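Local coordinates for extracellular solute-binding protein, family 1 (Bifidobacterium longum subsp. infantis ATCC 15697, PDB 3QUF) that probably captures an extracellular solute, perhaps a carbohydrate, and delivers it to an ABC transporter for uptake, at residues L89-R94 with A121-D126; D105-D110 with G127-M132; F156-D161 with S288-Q293; L179-T184 with L245-V250; V281-A286 with K355-N360. All coordinates share one frame; numbering follows the deposited sequence. Where two conformers were deposited one is given.

Contact 1: residues L89-R94 with A121-D126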
# COMPACT_ATOMS: atom_id res chain seq x y z
N LEU A 89 6.30 -7.68 10.66
CA LEU A 89 6.24 -6.26 10.87
C LEU A 89 5.14 -5.75 9.95
O LEU A 89 5.24 -5.84 8.73
CB LEU A 89 7.56 -5.60 10.53
CG LEU A 89 8.76 -6.06 11.36
CD1 LEU A 89 10.03 -5.38 10.88
CD2 LEU A 89 8.58 -5.81 12.84
N THR A 90 4.08 -5.29 10.56
CA THR A 90 2.92 -4.82 9.83
C THR A 90 2.93 -3.30 9.79
O THR A 90 3.74 -2.66 10.45
CB THR A 90 1.64 -5.28 10.44
OG1 THR A 90 1.32 -4.53 11.64
CG2 THR A 90 1.70 -6.81 10.77
N MSE A 91 1.99 -2.71 9.04
CA MSE A 91 1.95 -1.25 9.00
C MSE A 91 1.55 -0.63 10.32
O MSE A 91 1.87 0.55 10.62
CB MSE A 91 1.02 -0.77 7.86
CG MSE A 91 1.46 -1.25 6.46
SE MSE A 91 3.27 -0.70 5.94
CE MSE A 91 4.30 -2.37 6.34
N ASP A 92 0.93 -1.42 11.20
CA ASP A 92 0.54 -0.92 12.50
C ASP A 92 1.56 -1.15 13.62
O ASP A 92 1.47 -0.49 14.66
CB ASP A 92 -0.78 -1.56 12.94
CG ASP A 92 -1.95 -1.11 12.11
OD1 ASP A 92 -1.97 0.06 11.65
OD2 ASP A 92 -2.85 -1.95 11.90
N ASN A 93 2.50 -2.09 13.48
CA ASN A 93 3.46 -2.33 14.55
C ASN A 93 4.92 -2.16 14.15
O ASN A 93 5.81 -2.36 14.99
CB ASN A 93 3.23 -3.73 15.18
CG ASN A 93 3.81 -4.86 14.31
OD1 ASN A 93 4.26 -4.60 13.22
ND2 ASN A 93 3.83 -6.08 14.80
N ARG A 94 5.19 -1.77 12.90
CA ARG A 94 6.58 -1.89 12.40
C ARG A 94 7.56 -1.07 13.23
O ARG A 94 8.62 -1.59 13.63
CB ARG A 94 6.71 -1.54 10.92
CG ARG A 94 6.22 -0.16 10.55
CD ARG A 94 6.10 0.00 9.03
NE ARG A 94 5.81 1.39 8.75
CZ ARG A 94 6.72 2.38 8.70
NH1 ARG A 94 8.02 2.18 8.90
NH2 ARG A 94 6.30 3.64 8.55
N ALA A 121 12.72 0.61 3.10
CA ALA A 121 12.67 1.82 3.91
C ALA A 121 11.71 1.69 5.09
O ALA A 121 12.01 2.17 6.18
CB ALA A 121 12.24 3.00 3.04
N LEU A 122 10.55 1.07 4.86
CA LEU A 122 9.57 0.91 5.93
C LEU A 122 10.03 -0.11 7.00
O LEU A 122 9.40 -0.24 8.07
CB LEU A 122 8.22 0.47 5.38
CG LEU A 122 7.50 1.46 4.44
CD1 LEU A 122 6.19 0.86 3.94
CD2 LEU A 122 7.25 2.82 5.18
N PHE A 123 11.10 -0.84 6.72
CA PHE A 123 11.57 -1.88 7.64
C PHE A 123 13.02 -1.60 8.07
O PHE A 123 13.80 -2.54 8.36
CB PHE A 123 11.44 -3.24 6.96
CG PHE A 123 10.06 -3.49 6.45
CD1 PHE A 123 9.06 -3.85 7.32
CD2 PHE A 123 9.74 -3.33 5.11
CE1 PHE A 123 7.75 -4.08 6.87
CE2 PHE A 123 8.44 -3.50 4.65
CZ PHE A 123 7.44 -3.90 5.52
N GLN A 124 13.35 -0.32 8.10
CA GLN A 124 14.65 0.14 8.52
C GLN A 124 14.59 1.11 9.69
O GLN A 124 13.64 1.89 9.86
CB GLN A 124 15.41 0.79 7.35
CG GLN A 124 15.99 -0.23 6.39
CD GLN A 124 16.46 0.36 5.08
OE1 GLN A 124 16.16 1.50 4.75
NE2 GLN A 124 17.21 -0.42 4.35
N GLN A 125 15.64 1.08 10.51
CA GLN A 125 15.79 1.97 11.67
C GLN A 125 17.26 2.18 11.85
O GLN A 125 18.04 1.22 11.82
CB GLN A 125 15.20 1.35 12.92
CG GLN A 125 15.29 2.14 14.22
CD GLN A 125 14.62 1.34 15.32
OE1 GLN A 125 13.41 1.39 15.42
NE2 GLN A 125 15.38 0.49 16.00
N ASP A 126 17.68 3.45 11.99
CA ASP A 126 19.08 3.76 12.23
C ASP A 126 19.97 3.18 11.12
O ASP A 126 21.14 2.84 11.40
CB ASP A 126 19.59 3.28 13.58
CG ASP A 126 18.77 3.82 14.78
OD1 ASP A 126 18.11 4.89 14.66
OD2 ASP A 126 18.77 3.12 15.83
O HOH W 1 10.65 3.18 8.60

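Contact 2: residues D105-D110 with G127-M132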
# COMPACT_ATOMS: atom_id res chain seq x y z
N ASP A 105 18.84 -7.48 13.27
CA ASP A 105 19.43 -6.75 12.11
C ASP A 105 19.83 -7.73 11.02
O ASP A 105 20.78 -8.55 11.22
CB ASP A 105 20.65 -5.99 12.65
CG ASP A 105 21.39 -5.22 11.56
OD1 ASP A 105 20.99 -5.24 10.39
OD2 ASP A 105 22.42 -4.57 11.93
N ILE A 106 19.13 -7.67 9.89
CA ILE A 106 19.36 -8.55 8.75
C ILE A 106 20.01 -7.81 7.58
O ILE A 106 20.08 -8.31 6.45
CB ILE A 106 18.09 -9.33 8.38
CG1 ILE A 106 16.93 -8.37 8.07
CG2 ILE A 106 17.75 -10.33 9.54
CD1 ILE A 106 15.71 -9.12 7.47
N SER A 107 20.57 -6.64 7.89
CA SER A 107 21.29 -5.85 6.87
C SER A 107 22.31 -6.73 6.14
O SER A 107 23.06 -7.46 6.77
CB SER A 107 22.03 -4.68 7.51
OG SER A 107 21.16 -3.83 8.22
N GLY A 108 22.32 -6.63 4.83
CA GLY A 108 23.35 -7.26 4.00
C GLY A 108 23.16 -8.75 3.74
O GLY A 108 24.01 -9.38 3.10
N GLU A 109 22.12 -9.35 4.32
CA GLU A 109 21.96 -10.79 4.16
C GLU A 109 21.68 -11.13 2.69
O GLU A 109 20.97 -10.40 1.97
CB GLU A 109 20.84 -11.33 5.05
CG GLU A 109 21.17 -11.36 6.52
CD GLU A 109 22.14 -12.47 6.96
OE1 GLU A 109 22.42 -13.40 6.18
OE2 GLU A 109 22.60 -12.43 8.14
N ASP A 110 22.24 -12.24 2.24
CA ASP A 110 22.11 -12.63 0.84
C ASP A 110 20.66 -12.94 0.46
O ASP A 110 20.27 -12.80 -0.71
CB ASP A 110 22.97 -13.87 0.54
CG ASP A 110 24.44 -13.59 0.53
OD1 ASP A 110 24.87 -12.41 0.44
OD2 ASP A 110 25.19 -14.58 0.59
N GLY A 127 19.40 3.11 9.93
CA GLY A 127 20.10 2.66 8.72
C GLY A 127 20.23 1.15 8.58
O GLY A 127 20.88 0.65 7.64
N LYS A 128 19.70 0.39 9.54
CA LYS A 128 19.79 -1.06 9.54
C LYS A 128 18.43 -1.65 9.13
O LYS A 128 17.37 -1.09 9.41
CB LYS A 128 20.19 -1.55 10.93
CG LYS A 128 21.60 -1.14 11.32
CD LYS A 128 21.90 -1.48 12.81
CE LYS A 128 23.43 -1.44 13.08
NZ LYS A 128 23.86 -1.72 14.53
N THR A 129 18.49 -2.76 8.41
CA THR A 129 17.30 -3.47 7.96
C THR A 129 16.88 -4.51 8.99
O THR A 129 17.68 -5.35 9.38
CB THR A 129 17.58 -4.13 6.60
OG1 THR A 129 17.94 -3.11 5.66
CG2 THR A 129 16.32 -4.81 6.07
N TYR A 130 15.60 -4.46 9.35
CA TYR A 130 15.01 -5.34 10.37
C TYR A 130 13.89 -6.19 9.85
O TYR A 130 13.34 -7.02 10.60
CB TYR A 130 14.50 -4.50 11.54
CG TYR A 130 15.61 -3.88 12.31
CD1 TYR A 130 16.38 -4.64 13.23
CD2 TYR A 130 15.93 -2.54 12.14
CE1 TYR A 130 17.42 -4.06 13.95
CE2 TYR A 130 16.99 -1.95 12.86
CZ TYR A 130 17.73 -2.73 13.75
OH TYR A 130 18.77 -2.18 14.44
N GLY A 131 13.52 -6.05 8.58
CA GLY A 131 12.42 -6.87 8.01
C GLY A 131 12.53 -6.92 6.51
O GLY A 131 13.18 -6.04 5.87
N MSE A 132 11.90 -7.94 5.93
CA MSE A 132 11.93 -8.13 4.51
C MSE A 132 10.52 -8.33 3.99
O MSE A 132 9.86 -9.31 4.37
CB MSE A 132 12.77 -9.39 4.16
CG MSE A 132 12.63 -9.80 2.70
SE MSE A 132 13.43 -11.54 2.31
CE MSE A 132 12.12 -12.57 3.14
O HOH W 2 23.06 -4.21 14.44
O HOH W 3 20.43 -1.77 5.81

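Contact 3: residues F156-D161 with S288-Q293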
# COMPACT_ATOMS: atom_id res chain seq x y z
N PHE A 156 -6.70 8.13 -21.18
CA PHE A 156 -6.90 8.70 -19.86
C PHE A 156 -5.99 9.90 -19.65
O PHE A 156 -4.83 9.85 -20.03
CB PHE A 156 -6.65 7.66 -18.78
CG PHE A 156 -7.33 8.01 -17.49
CD1 PHE A 156 -8.67 7.74 -17.31
CD2 PHE A 156 -6.64 8.68 -16.50
CE1 PHE A 156 -9.31 8.11 -16.15
CE2 PHE A 156 -7.28 9.07 -15.35
CZ PHE A 156 -8.63 8.78 -15.17
N PRO A 157 -6.52 10.96 -19.02
CA PRO A 157 -5.71 12.13 -18.68
C PRO A 157 -4.40 11.82 -17.98
O PRO A 157 -4.37 11.04 -17.01
CB PRO A 157 -6.64 12.93 -17.76
CG PRO A 157 -7.95 12.68 -18.27
CD PRO A 157 -7.93 11.20 -18.69
N LYS A 158 -3.34 12.48 -18.44
CA LYS A 158 -2.02 12.32 -17.88
C LYS A 158 -1.76 13.21 -16.67
O LYS A 158 -0.99 12.82 -15.81
CB LYS A 158 -0.97 12.56 -18.96
CG LYS A 158 -0.92 11.40 -19.94
CD LYS A 158 0.19 11.60 -20.98
CE LYS A 158 0.26 10.42 -21.95
NZ LYS A 158 0.05 9.11 -21.25
N THR A 159 -2.39 14.39 -16.59
CA THR A 159 -2.17 15.30 -15.49
C THR A 159 -3.45 15.59 -14.76
O THR A 159 -4.53 15.47 -15.31
CB THR A 159 -1.57 16.62 -15.98
OG1 THR A 159 -2.54 17.30 -16.79
CG2 THR A 159 -0.29 16.36 -16.79
N TRP A 160 -3.33 16.00 -13.52
CA TRP A 160 -4.49 16.34 -12.72
C TRP A 160 -5.36 17.46 -13.33
O TRP A 160 -6.60 17.40 -13.28
CB TRP A 160 -4.02 16.68 -11.30
CG TRP A 160 -5.12 16.79 -10.34
CD1 TRP A 160 -5.65 17.93 -9.82
CD2 TRP A 160 -5.81 15.71 -9.72
NE1 TRP A 160 -6.67 17.63 -8.94
CE2 TRP A 160 -6.79 16.27 -8.86
CE3 TRP A 160 -5.71 14.31 -9.81
CZ2 TRP A 160 -7.65 15.50 -8.10
CZ3 TRP A 160 -6.58 13.55 -9.06
CH2 TRP A 160 -7.53 14.14 -8.20
N ASP A 161 -4.72 18.49 -13.90
CA ASP A 161 -5.47 19.57 -14.53
C ASP A 161 -6.33 19.00 -15.68
O ASP A 161 -7.50 19.36 -15.84
CB ASP A 161 -4.52 20.67 -15.02
CG ASP A 161 -3.73 21.32 -13.89
OD1 ASP A 161 -3.92 20.91 -12.72
OD2 ASP A 161 -2.94 22.24 -14.15
N SER A 288 2.02 17.50 -12.03
CA SER A 288 2.41 18.54 -13.01
C SER A 288 3.04 18.07 -14.31
O SER A 288 2.86 18.75 -15.34
CB SER A 288 3.34 19.58 -12.35
OG SER A 288 4.65 19.08 -12.19
N LYS A 289 3.79 16.97 -14.29
CA LYS A 289 4.57 16.52 -15.45
C LYS A 289 3.84 15.48 -16.30
O LYS A 289 3.05 14.67 -15.78
CB LYS A 289 5.90 15.96 -15.01
CG LYS A 289 6.75 16.94 -14.19
CD LYS A 289 8.12 16.37 -13.85
CE LYS A 289 9.06 17.43 -13.21
NZ LYS A 289 10.31 16.79 -12.66
N GLU A 290 4.11 15.50 -17.61
CA GLU A 290 3.41 14.57 -18.52
C GLU A 290 3.74 13.11 -18.20
O GLU A 290 2.98 12.22 -18.55
CB GLU A 290 3.71 14.90 -19.99
CG GLU A 290 2.90 16.10 -20.51
CD GLU A 290 1.44 15.76 -20.82
OE1 GLU A 290 1.21 14.88 -21.69
OE2 GLU A 290 0.53 16.38 -20.21
N ASP A 291 4.88 12.87 -17.56
CA ASP A 291 5.27 11.53 -17.16
C ASP A 291 5.30 11.31 -15.65
O ASP A 291 5.97 10.40 -15.17
CB ASP A 291 6.64 11.21 -17.74
CG ASP A 291 7.77 12.07 -17.13
OD1 ASP A 291 7.54 12.96 -16.27
OD2 ASP A 291 8.93 11.83 -17.54
N GLY A 292 4.55 12.10 -14.91
CA GLY A 292 4.68 12.15 -13.44
C GLY A 292 3.68 11.27 -12.70
O GLY A 292 3.43 11.50 -11.52
N GLN A 293 3.12 10.29 -13.40
CA GLN A 293 2.08 9.44 -12.80
C GLN A 293 2.61 8.37 -11.84
O GLN A 293 3.69 7.79 -12.06
CB GLN A 293 1.20 8.77 -13.86
CG GLN A 293 0.58 9.70 -14.89
CD GLN A 293 1.56 10.13 -15.96
OE1 GLN A 293 2.62 9.49 -16.17
NE2 GLN A 293 1.22 11.23 -16.65

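Contact 4: residues L179-T184 with L245-V250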
# COMPACT_ATOMS: atom_id res chain seq x y z
N LEU A 179 -16.25 9.19 -8.22
CA LEU A 179 -16.65 9.05 -6.85
C LEU A 179 -15.54 8.31 -6.14
O LEU A 179 -14.83 7.49 -6.76
CB LEU A 179 -17.93 8.25 -6.73
CG LEU A 179 -19.20 8.83 -7.28
CD1 LEU A 179 -20.28 7.77 -7.07
CD2 LEU A 179 -19.57 10.15 -6.59
N GLU A 180 -15.41 8.58 -4.85
CA GLU A 180 -14.39 7.90 -4.05
C GLU A 180 -14.85 7.63 -2.64
O GLU A 180 -15.64 8.37 -2.09
CB GLU A 180 -13.15 8.74 -4.04
CG GLU A 180 -11.93 8.03 -3.52
CD GLU A 180 -10.63 8.77 -3.88
OE1 GLU A 180 -10.66 10.00 -4.05
OE2 GLU A 180 -9.61 8.09 -3.98
N ASP A 181 -14.38 6.52 -2.10
CA ASP A 181 -14.61 6.16 -0.70
C ASP A 181 -13.64 7.00 0.18
O ASP A 181 -12.47 6.75 0.17
CB ASP A 181 -14.35 4.66 -0.53
CG ASP A 181 -14.47 4.19 0.91
OD1 ASP A 181 -15.29 4.77 1.69
OD2 ASP A 181 -13.74 3.23 1.26
N PHE A 182 -14.17 8.03 0.86
CA PHE A 182 -13.40 8.85 1.82
C PHE A 182 -13.54 8.40 3.31
O PHE A 182 -13.03 9.09 4.20
CB PHE A 182 -13.85 10.31 1.75
CG PHE A 182 -13.81 10.90 0.39
CD1 PHE A 182 -12.68 10.73 -0.41
CD2 PHE A 182 -14.86 11.64 -0.08
CE1 PHE A 182 -12.63 11.28 -1.68
CE2 PHE A 182 -14.82 12.20 -1.36
CZ PHE A 182 -13.71 12.01 -2.16
N ASN A 183 -14.20 7.27 3.56
CA ASN A 183 -14.69 6.92 4.91
C ASN A 183 -13.74 6.14 5.76
O ASN A 183 -13.71 6.31 6.97
CB ASN A 183 -15.96 6.04 4.81
CG ASN A 183 -17.14 6.81 4.36
OD1 ASN A 183 -17.08 8.04 4.22
ND2 ASN A 183 -18.25 6.11 4.13
N THR A 184 -12.99 5.25 5.10
CA THR A 184 -12.23 4.19 5.75
C THR A 184 -10.72 4.40 5.71
O THR A 184 -9.99 3.78 6.47
CB THR A 184 -12.46 2.87 5.00
OG1 THR A 184 -12.33 3.11 3.59
CG2 THR A 184 -13.85 2.32 5.32
N LEU A 245 -20.13 7.79 1.02
CA LEU A 245 -20.24 6.56 0.20
C LEU A 245 -19.23 5.51 0.62
O LEU A 245 -18.07 5.81 0.88
CB LEU A 245 -20.10 6.84 -1.29
CG LEU A 245 -21.10 7.71 -2.03
CD1 LEU A 245 -20.78 7.65 -3.52
CD2 LEU A 245 -22.54 7.26 -1.78
N SER A 246 -19.66 4.26 0.64
CA SER A 246 -18.75 3.14 0.86
C SER A 246 -18.11 2.72 -0.46
O SER A 246 -18.57 3.12 -1.51
CB SER A 246 -19.50 1.94 1.40
OG SER A 246 -20.47 1.50 0.46
N ALA A 247 -17.05 1.91 -0.36
CA ALA A 247 -16.36 1.34 -1.51
C ALA A 247 -17.34 0.56 -2.37
O ALA A 247 -17.32 0.66 -3.59
CB ALA A 247 -15.24 0.40 -1.06
N ASP A 248 -18.20 -0.23 -1.73
CA ASP A 248 -19.21 -1.00 -2.48
C ASP A 248 -20.22 -0.12 -3.24
O ASP A 248 -20.60 -0.41 -4.39
CB ASP A 248 -19.91 -2.03 -1.57
CG ASP A 248 -19.00 -3.19 -1.15
OD1 ASP A 248 -17.99 -3.46 -1.84
OD2 ASP A 248 -19.28 -3.85 -0.11
N GLN A 249 -20.63 1.00 -2.64
CA GLN A 249 -21.54 1.91 -3.34
C GLN A 249 -20.88 2.55 -4.57
O GLN A 249 -21.49 2.69 -5.64
CB GLN A 249 -22.05 3.01 -2.40
CG GLN A 249 -23.14 2.52 -1.41
CD GLN A 249 -23.47 3.57 -0.37
OE1 GLN A 249 -22.57 4.14 0.26
NE2 GLN A 249 -24.76 3.82 -0.18
N VAL A 250 -19.62 2.92 -4.45
CA VAL A 250 -18.89 3.44 -5.59
C VAL A 250 -18.83 2.39 -6.70
O VAL A 250 -19.11 2.69 -7.86
CB VAL A 250 -17.49 3.94 -5.18
CG1 VAL A 250 -16.64 4.27 -6.38
CG2 VAL A 250 -17.65 5.17 -4.29
O HOH W 4 -16.03 1.80 2.62
O HOH W 5 -16.93 8.35 0.74

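Contact 5: residues V281-A286 with K355-N360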
# COMPACT_ATOMS: atom_id res chain seq x y z
N VAL A 281 -7.58 0.71 -17.18
CA VAL A 281 -6.92 0.96 -15.92
C VAL A 281 -5.74 1.88 -16.14
O VAL A 281 -4.83 1.52 -16.89
CB VAL A 281 -6.41 -0.34 -15.24
CG1 VAL A 281 -5.80 -0.02 -13.89
CG2 VAL A 281 -7.58 -1.34 -15.08
N ALA A 282 -5.72 3.01 -15.42
CA ALA A 282 -4.70 4.03 -15.61
C ALA A 282 -4.06 4.36 -14.29
O ALA A 282 -4.71 4.23 -13.25
CB ALA A 282 -5.35 5.28 -16.19
N PRO A 283 -2.78 4.78 -14.29
CA PRO A 283 -2.25 5.35 -13.07
C PRO A 283 -2.96 6.66 -12.73
O PRO A 283 -3.73 7.20 -13.55
CB PRO A 283 -0.78 5.64 -13.45
CG PRO A 283 -0.84 5.95 -14.90
CD PRO A 283 -1.92 5.05 -15.46
N PHE A 284 -2.73 7.17 -11.53
CA PHE A 284 -3.32 8.44 -11.18
C PHE A 284 -2.69 9.56 -11.99
O PHE A 284 -1.50 9.50 -12.33
CB PHE A 284 -3.17 8.73 -9.70
CG PHE A 284 -3.89 7.75 -8.84
CD1 PHE A 284 -5.26 7.84 -8.63
CD2 PHE A 284 -3.21 6.67 -8.30
CE1 PHE A 284 -5.93 6.88 -7.89
CE2 PHE A 284 -3.87 5.71 -7.56
CZ PHE A 284 -5.23 5.83 -7.34
N PRO A 285 -3.47 10.59 -12.33
CA PRO A 285 -2.89 11.72 -13.03
C PRO A 285 -1.75 12.37 -12.26
O PRO A 285 -1.74 12.39 -11.03
CB PRO A 285 -4.05 12.70 -13.16
CG PRO A 285 -5.29 11.88 -12.94
CD PRO A 285 -4.87 10.83 -11.97
N ALA A 286 -0.79 12.88 -12.99
CA ALA A 286 0.35 13.53 -12.38
C ALA A 286 -0.01 14.88 -11.77
O ALA A 286 -0.88 15.61 -12.24
CB ALA A 286 1.47 13.73 -13.42
N LYS A 355 -1.66 -4.57 -17.35
CA LYS A 355 -0.27 -4.68 -17.82
C LYS A 355 0.48 -3.38 -17.70
O LYS A 355 1.59 -3.39 -17.18
CB LYS A 355 -0.20 -5.14 -19.26
CG LYS A 355 1.24 -5.37 -19.73
CD LYS A 355 1.28 -5.84 -21.17
CE LYS A 355 2.72 -6.12 -21.64
NZ LYS A 355 3.43 -6.99 -20.68
N ASP A 356 -0.11 -2.27 -18.14
CA ASP A 356 0.51 -0.90 -18.03
C ASP A 356 0.84 -0.57 -16.59
O ASP A 356 2.00 -0.24 -16.26
CB ASP A 356 -0.40 0.18 -18.65
CG ASP A 356 0.19 1.64 -18.59
OD1 ASP A 356 1.41 1.86 -18.84
OD2 ASP A 356 -0.59 2.60 -18.31
N VAL A 357 -0.14 -0.67 -15.71
CA VAL A 357 0.08 -0.29 -14.33
C VAL A 357 1.16 -1.16 -13.67
O VAL A 357 2.00 -0.68 -12.93
CB VAL A 357 -1.23 -0.14 -13.50
CG1 VAL A 357 -2.04 1.03 -14.04
CG2 VAL A 357 -2.05 -1.36 -13.49
N VAL A 358 1.17 -2.45 -13.97
CA VAL A 358 2.19 -3.32 -13.41
C VAL A 358 3.56 -3.08 -14.03
O VAL A 358 4.54 -2.87 -13.30
CB VAL A 358 1.78 -4.78 -13.48
CG1 VAL A 358 2.92 -5.72 -13.06
CG2 VAL A 358 0.54 -4.96 -12.57
N ASP A 359 3.65 -3.14 -15.36
CA ASP A 359 4.96 -3.03 -15.99
C ASP A 359 5.59 -1.65 -15.91
O ASP A 359 6.80 -1.54 -15.78
CB ASP A 359 4.90 -3.43 -17.45
CG ASP A 359 4.73 -4.92 -17.66
OD1 ASP A 359 4.69 -5.72 -16.68
OD2 ASP A 359 4.60 -5.27 -18.84
N ASN A 360 4.78 -0.60 -16.02
CA ASN A 360 5.32 0.74 -16.15
C ASN A 360 5.31 1.56 -14.86
O ASN A 360 5.90 2.64 -14.81
CB ASN A 360 4.63 1.45 -17.30
CG ASN A 360 4.87 0.75 -18.61
OD1 ASN A 360 5.99 0.28 -18.88
ND2 ASN A 360 3.81 0.59 -19.40
O HOH W 6 -2.91 -1.04 -16.72
O HOH W 7 -3.34 2.47 -18.54

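Contact 1: residues L89-R94 with A121-D126
Arg-94, the first residue of helix 94-100, lies across Leu-122, and its contacts can be followed outward from CB. Near the backbone, CB and CG pass the carbonyl oxygen of Leu-122 at van der Waals range. A chi1 of 57° sets CG between the backbone N and the carbonyl carbon, and from CG to NE the side chain runs extended. CD is the carbon nearest that oxygen, with Arg-94 CD 3.4 Å from Leu-122 O. At the tip, Arg-94 NH1 donates to Leu-122 O at 2.9 Å. This bond is bent, its N-H...O angle being 137°, and the oxygen lies 25° out of the guanidinium plane. Water 1 sits at the edge of the group and in its plane, accepting from Arg-94 NH1 at 2.8 Å and donating to Ala-121 O. One face of the guanidinium is covered by a methyl, Leu-122 CD2, 3.6 Å from Arg-94 CZ, while NH2 bonds to Asn-371 O outside the contact.

The apolar part involves Phe-123, which presents its edge to the backbone, with CE1 3.6 Å from Leu-89 O. The bent selenomethionine Met-91 adds cover: its CE reaches Phe-123 CZ at 3.6 Å and its SE meets Leu-122 CD1 at 3.9 Å. Within the loop, Thr-90 OG1 accepts from the backbone N atoms of Asp-92 and Asn-93, forming an ST turn and an ST motif. The loop between strand 86-89 and helix 94-100 is thereby held against the turn leading into strand 124-125; an acetic acid molecule near Arg-94, probably from the crystallisation liquor, is consistent with a small pocket there.

Contact 2: residues D105-D110 with G127-M132
Across the contact the side chains of Asp-105 and Lys-128 run nearly perpendicular, and the carboxylate meets the aliphatic part of the lysine, Asp-105 OD2 being 3.3 Å from Lys-128 CD. Asp-105 OD2 and Lys-128 NZ stand 4.1 Å apart, beyond a salt bridge; water 2 bridges them. With CG anti to the backbone N (chi1 178°), Asp-105 OD1 takes Ser-107 N nearly head-on, an Asx turn, and receives Ser-107 OG on its syn lone pair at 2.6 Å. Because the Ser-107 hydroxyl gives its proton to Asp-105, its oxygen is left to accept across the contact: Thr-129 N donates to Ser-107 OG at 2.9 Å, with an N-H...O angle of 163°. Ile-106 opens a type II beta turn to Glu-109, set against strand 128-129. Ile-106 N donates to Thr-129 O at 2.8 Å, and CG1 lies beside that same oxygen.

The chemistry implies a chain of hydrogen bonds from backbone amide to hydroxyl to carboxylate. Two donors grip Asp-105 OD1 and should fix the carboxylate's rotation and stabilise its negative charge, whereas Lys-128 would add an attraction at longer range, through water 2.

Contact 3: residues F156-D161 with S288-Q293
The carbonyl oxygen of Lys-158 accepts the one hydrogen bond across this contact, from Gln-293 NE2 at 2.8 Å, with an N-H...O angle of 167°. Bent at chi2 (78°), the glutamine brings its amide back over its own turn, and NE2 also donates to Glu-290 O at 2.8 Å, almost straight at 176°. Both acceptors lie close to the amide plane, as expected when each N-H has a carbonyl of its own, though the donor stands well above the carbonyl plane of Glu-290. Gripped twice, the amide has little freedom to turn.

The lysine side chain leaves toward the other segment and crosses Glu-290 steeply. Lys-158 CB touches Gln-293 NE2 at 3.4 Å and Lys-158 CD approaches Glu-290 OE1 to 3.5 Å. The ammonium itself, bent away at chi4, stays 5.9 Å from OE1 as measured from Lys-158 NZ to Glu-290 OE1, so any attraction is long-range.

Thr-159 is the N-cap of helix 160-172: its hydroxyl caps a backbone N of the first turn, and its own N donates to Glu-162 OE1. Facing it is a type I beta turn from Lys-289 to Gly-292. With OG1 committed to the helix end, the methyl does the touching, Thr-159 CG2 lying 3.5 Å from Glu-290 OE2 and 3.9 Å from Lys-289 O. Glu-290 OE2 is also close to Glu-162 OE2, a like-charged pair that may raise the proton affinity of one of them. At Trp-160 the chain enters the helix, and its backbone, like that of Lys-158, bonds to Ala-286.

Contact 4: residues L179-T184 with L245-V250
Methyl packs against methyl at the tight end, where the side chains of Leu-179 and Leu-245 approach at a slant with Leu-179 CD1 and Leu-245 CD1 3.6 Å apart. Val-250 closes in from the first turn of its helix. Its two methyls divide the work: CG1, anti to the backbone N (chi1 171°), rests 3.7 Å from Leu-179 O, while CG2 meets Leu-179 CB at 3.9 Å. Leu-179 and Val-250 are both buried, and this end is apolar and dry among the atoms of the two segments.

The other end is polar and wet. Asp-181 OD1 comes within 3.1 Å of Leu-245 O, yet both are acceptors and they are not hydrogen-bonded; their closeness would probably be unfavourable. Water supplies the link instead. Water 5 accepts from Phe-182 N at 2.8 Å and lies equally near Leu-245 O, to which it can donate. Water 4 accepts from Ala-247 N and bonds weakly to Asp-181 OD2, which also accepts from Thr-184 OG1 at 2.7 Å. Asn-183 ND2 approaches Leu-245 O at a poor angle, its hydrogen bond going to Gly-244 O. Asp-181 CG stands 3.7 Å from Ala-247 N, at a helix start whose dipole would be expected to favour the carboxylate's charge. Ser-246 and Gln-249 close that start with a capping box, Ser-246 OG accepting from Gln-249 N and Gln-249 OE1 from Ser-246 N.

Loop 179-184 leads from strand 176-178 toward helix 188-199 past the start of helix 247-255. Leu-259 of strand 259-264 touches both Leu-179 and Val-250, and helix 376-391 holds Phe-182 O through Gln-387 and Gln-388.

Contact 5: residues V281-A286 with K355-N360
The CG1 methyl of Val-357 carries the apolar part, 3.9 Å from CG1 of Val-281, whose side chain it crosses at about a right angle. That same Val-357 methyl, anti to its carbonyl carbon (chi1 -66°), reaches over the backbone where the strand ends, 3.8 Å from Pro-283 N and 3.9 Å from Ala-282 C. One branch of one valine therefore meets three successive residues. Packing at Asp-356 is looser, its OD2 lying 4.0 Å from Pro-283 CD.

Polar contact across the segments is indirect. No hydrogen bond joins them; water 6 accepts from Val-357 N at 3.0 Å and donates to Val-281 O. A second water between Val-281 O and Asp-356 OD2 sits implausibly near the carbonyl oxygen, so that bridge is doubtful.

Within the helix, Asn-360 ND2 donates to Asp-356 OD1 at 2.8 Å, on the anti lone pair and nearly straight at 173°. This bond would steady the carboxylate.

Helix 355-362 leans on the end of strand 279-282. On that strand Ala-282 makes backbone bonds with Phe-141 of strand 135-144, while Pro-283 touches Ile-295 of strand 295-305 and Tyr-361 of the helix.

Two clusters emerge; contact 1 lies across the chain's centre from contacts 3, 4 and 5. Contacts 1 and 2, centres 12 Å apart, contribute one strand each, 124-125 and 128-129, to a two-stranded antiparallel sheet, with a backbone hydrogen bond from Tyr-130 N to Phe-123 O at 2.8 Å. Contacts 3 and 5, centres 11 Å apart, are stitched through Ala-286, which bonds to Lys-158 and Trp-160. Contact 4 belongs nearer this second cluster: its nearest atoms are about 6 Å from contact 5 and about 7 Å from contact 3. Centres of contacts 1 and 3 are 31 Å apart, consistent with the two lobes of a solute-binding protein. The bound acetic acid lies about 4 Å from the side chain of Arg-94, and may mark a pocket.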